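Thrombospondin related anonymous protein (Plasmodium falciparum, PDB 4F1J) binds magnesium through its von Willebrand factor A domain and probably mediates adhesion of the malaria parasite to host cells. Local coordinates at residues M34-Q39 against L117-T122. Residues are numbered along the deposited sequence; the frame is centred on the assembly and turned at random.
Sequences MKLIQQ and LVVILT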
ATOM      1  N   MET A  34       9.712  -0.094  -5.127  1.00 11.40           N
ATOM      2  CA  MET A  34      10.623   0.968  -5.568  1.00 12.32           C
ATOM      3  C   MET A  34      10.037   1.893  -6.649  1.00 11.84           C
ATOM      4  O   MET A  34      10.106   3.143  -6.519  1.00 12.19           O
ATOM      5  CB  MET A  34      11.973   0.366  -5.980  1.00 11.15           C
ATOM      6  CG  MET A  34      12.698  -0.168  -4.781  1.00 14.09           C
ATOM      7  SD  MET A  34      14.276  -0.955  -5.170  1.00 19.08           S
ATOM      8  CE  MET A  34      15.307   0.496  -5.341  1.00 18.99           C
ATOM      9  N   LYS A  35       9.479   1.302  -7.701  1.00 11.29           N
ATOM     10  CA  LYS A  35       8.850   2.051  -8.773  1.00 11.73           C
ATOM     11  C   LYS A  35       7.621   2.824  -8.264  1.00 11.46           C
ATOM     12  O   LYS A  35       7.354   3.919  -8.709  1.00 10.85           O
ATOM     13  CB  LYS A  35       8.467   1.126  -9.944  1.00 12.45           C
ATOM     14  CG  LYS A  35       8.017   1.886 -11.188  1.00 13.07           C
ATOM     15  CD  LYS A  35       8.169   1.105 -12.443  1.00 14.35           C
ATOM     16  CE  LYS A  35       7.689   1.922 -13.659  1.00 17.32           C
ATOM     17  NZ  LYS A  35       7.850   1.200 -14.958  1.00 19.85           N
ATOM     18  N   LEU A  36       6.882   2.266  -7.317  1.00 10.90           N
ATOM     19  CA  LEU A  36       5.728   2.965  -6.758  1.00 10.82           C
ATOM     20  C   LEU A  36       6.200   4.259  -6.104  1.00 11.21           C
ATOM     21  O   LEU A  36       5.648   5.352  -6.371  1.00 11.38           O
ATOM     22  CB  LEU A  36       5.032   2.055  -5.736  1.00 11.27           C
ATOM     23  CG  LEU A  36       3.811   2.606  -4.981  1.00 11.73           C
ATOM     24  CD1 LEU A  36       3.049   1.392  -4.448  1.00 11.16           C
ATOM     25  CD2 LEU A  36       4.087   3.594  -3.818  1.00 12.19           C
ATOM     26  N   ILE A  37       7.246   4.143  -5.294  1.00 10.97           N
ATOM     27  CA  ILE A  37       7.834   5.290  -4.602  1.00 12.08           C
ATOM     28  C   ILE A  37       8.359   6.317  -5.591  1.00 12.08           C
ATOM     29  O   ILE A  37       8.228   7.525  -5.371  1.00 11.63           O
ATOM     30  CB  ILE A  37       8.891   4.834  -3.593  1.00 12.49           C
ATOM     31  CG1 ILE A  37       8.161   4.170  -2.414  1.00 14.54           C
ATOM     32  CG2 ILE A  37       9.819   6.011  -3.150  1.00 13.46           C
ATOM     33  CD1 ILE A  37       9.029   3.337  -1.503  1.00 14.33           C
ATOM     34  N   GLN A  38       8.868   5.851  -6.727  1.00 12.22           N
ATOM     35  CA  GLN A  38       9.266   6.786  -7.788  1.00 12.97           C
ATOM     36  C   GLN A  38       8.111   7.612  -8.392  1.00 12.40           C
ATOM     37  O   GLN A  38       8.369   8.618  -9.042  1.00 12.21           O
ATOM     38  CB  GLN A  38      10.000   6.053  -8.892  1.00 13.83           C
ATOM     39  CG  GLN A  38      11.339   5.585  -8.437  1.00 16.59           C
ATOM     40  CD  GLN A  38      12.051   4.780  -9.479  1.00 22.74           C
ATOM     41  OE1 GLN A  38      11.443   3.963 -10.171  1.00 26.83           O
ATOM     42  NE2 GLN A  38      13.359   5.000  -9.599  1.00 27.00           N
ATOM     43  N   GLN A  39       6.857   7.198  -8.171  1.00 11.08           N
ATOM     44  CA  GLN A  39       5.704   7.933  -8.638  1.00 10.57           C
ATOM     45  C   GLN A  39       5.310   9.064  -7.700  1.00 10.54           C
ATOM     46  O   GLN A  39       4.366   9.764  -7.998  1.00 11.94           O
ATOM     47  CB  GLN A  39       4.482   7.019  -8.790  1.00 11.57           C
ATOM     48  CG  GLN A  39       4.720   5.744  -9.639  1.00 11.67           C
ATOM     49  CD  GLN A  39       5.391   6.041 -10.960  1.00 13.41           C
ATOM     50  OE1 GLN A  39       4.885   6.842 -11.765  1.00 15.19           O
ATOM     51  NE2 GLN A  39       6.522   5.391 -11.210  1.00 11.97           N
ATOM     52  N   LEU A 117      -4.174   8.368   2.561  1.00  8.96           N
ATOM     53  CA  LEU A 117      -4.272   7.340   1.520  1.00  8.45           C
ATOM     54  C   LEU A 117      -3.515   6.096   1.957  1.00  8.37           C
ATOM     55  O   LEU A 117      -2.341   6.171   2.295  1.00  8.91           O
ATOM     56  CB  LEU A 117      -3.679   7.841   0.195  1.00  8.14           C
ATOM     57  CG  LEU A 117      -3.517   6.841  -0.946  1.00  9.01           C
ATOM     58  CD1 LEU A 117      -4.883   6.235  -1.407  1.00  8.91           C
ATOM     59  CD2 LEU A 117      -2.767   7.506  -2.121  1.00  9.24           C
ATOM     60  N   VAL A 118      -4.183   4.951   1.889  1.00  8.00           N
ATOM     61  CA  VAL A 118      -3.558   3.659   2.102  1.00  7.48           C
ATOM     62  C   VAL A 118      -3.396   3.001   0.732  1.00  7.34           C
ATOM     63  O   VAL A 118      -4.333   2.970  -0.072  1.00  8.24           O
ATOM     64  CB  VAL A 118      -4.427   2.749   3.034  1.00  8.14           C
ATOM     65  CG1 VAL A 118      -3.939   1.277   3.013  1.00  7.45           C
ATOM     66  CG2 VAL A 118      -4.427   3.231   4.456  1.00  7.05           C
ATOM     67  N   VAL A 119      -2.200   2.491   0.445  1.00  7.38           N
ATOM     68  CA  VAL A 119      -1.987   1.705  -0.767  1.00  7.15           C
ATOM     69  C   VAL A 119      -1.461   0.342  -0.377  1.00  7.77           C
ATOM     70  O   VAL A 119      -0.398   0.236   0.272  1.00  6.82           O
ATOM     71  CB  VAL A 119      -1.015   2.363  -1.723  1.00  7.95           C
ATOM     72  CG1 VAL A 119      -0.822   1.469  -2.936  1.00  8.11           C
ATOM     73  CG2 VAL A 119      -1.563   3.732  -2.155  1.00  9.19           C
ATOM     74  N   ILE A 120      -2.256  -0.679  -0.708  1.00  7.13           N
ATOM     75  CA  ILE A 120      -1.958  -2.072  -0.374  1.00  6.99           C
ATOM     76  C   ILE A 120      -1.393  -2.774  -1.627  1.00  6.88           C
ATOM     77  O   ILE A 120      -2.009  -2.735  -2.686  1.00  8.06           O
ATOM     78  CB  ILE A 120      -3.230  -2.811   0.101  1.00  7.20           C
ATOM     79  CG1 ILE A 120      -3.708  -2.296   1.459  1.00  6.33           C
ATOM     80  CG2 ILE A 120      -2.952  -4.307   0.167  1.00  6.73           C
ATOM     81  CD1 ILE A 120      -5.252  -2.407   1.683  1.00  7.56           C
ATOM     82  N   LEU A 121      -0.237  -3.421  -1.494  1.00  6.83           N
ATOM     83  CA  LEU A 121       0.286  -4.346  -2.502  1.00  8.30           C
ATOM     84  C   LEU A 121       0.077  -5.766  -1.957  1.00  7.98           C
ATOM     85  O   LEU A 121       0.558  -6.087  -0.878  1.00  8.64           O
ATOM     86  CB  LEU A 121       1.766  -4.087  -2.774  1.00  8.60           C
ATOM     87  CG  LEU A 121       2.220  -2.659  -3.099  1.00 10.21           C
ATOM     88  CD1 LEU A 121       3.736  -2.665  -3.394  1.00 11.42           C
ATOM     89  CD2 LEU A 121       1.393  -2.059  -4.209  1.00 11.93           C
ATOM     90  N   THR A 122      -0.714  -6.593  -2.646  1.00  8.77           N
ATOM     91  CA  THR A 122      -1.030  -7.917  -2.077  1.00  8.18           C
ATOM     92  C   THR A 122      -1.123  -8.984  -3.141  1.00  8.76           C
ATOM     93  O   THR A 122      -1.523  -8.714  -4.249  1.00  7.94           O
ATOM     94  CB  THR A 122      -2.335  -7.864  -1.238  1.00  9.11           C
ATOM     95  OG1 THR A 122      -2.494  -9.076  -0.457  1.00  8.80           O
ATOM     96  CG2 THR A 122      -3.562  -7.595  -2.117  1.00  9.24           C
TER
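Leu36, near the C-terminal end of helix 22-38, meets strand 115-122 through a single methyl, CD1, which touches both Val119 and Leu121. The closer approach is to Leu121, where Leu36 CD1 and Leu121 CD2 come tip to tip at 3.8 Å. Leu36 and Val119 run alongside in opposite senses, with Leu36 CD1 4.2 Å from Val119 CG1. With CG anti to the backbone N (chi1 178°), Leu36 carries its branch out from the helix to the two strand residues, which lie on the same face of the sheet; Ile120, between them, turns to the other face and packs on strand 145-151. Leu12 of the neighbouring strand 8-15 and Ile188 of helix 184-200 also touch Leu36, while Phe149 packs on Leu121. Just past the helix's C-terminal end, Gln39 folds back and its NE2 donates to Lys35 O at 3.0 Å, tying the side-chain amide to a carbonyl of the last turn. This is helix-on-sheet packing of the Rossmann-like von Willebrand factor A fold, on a strand that leads into the magnesium ligand Asp123. The small, buried apolar contact, one helix methyl set over the forked end of Leu121, is held by dispersion and the exclusion of water rather than by directional bonds.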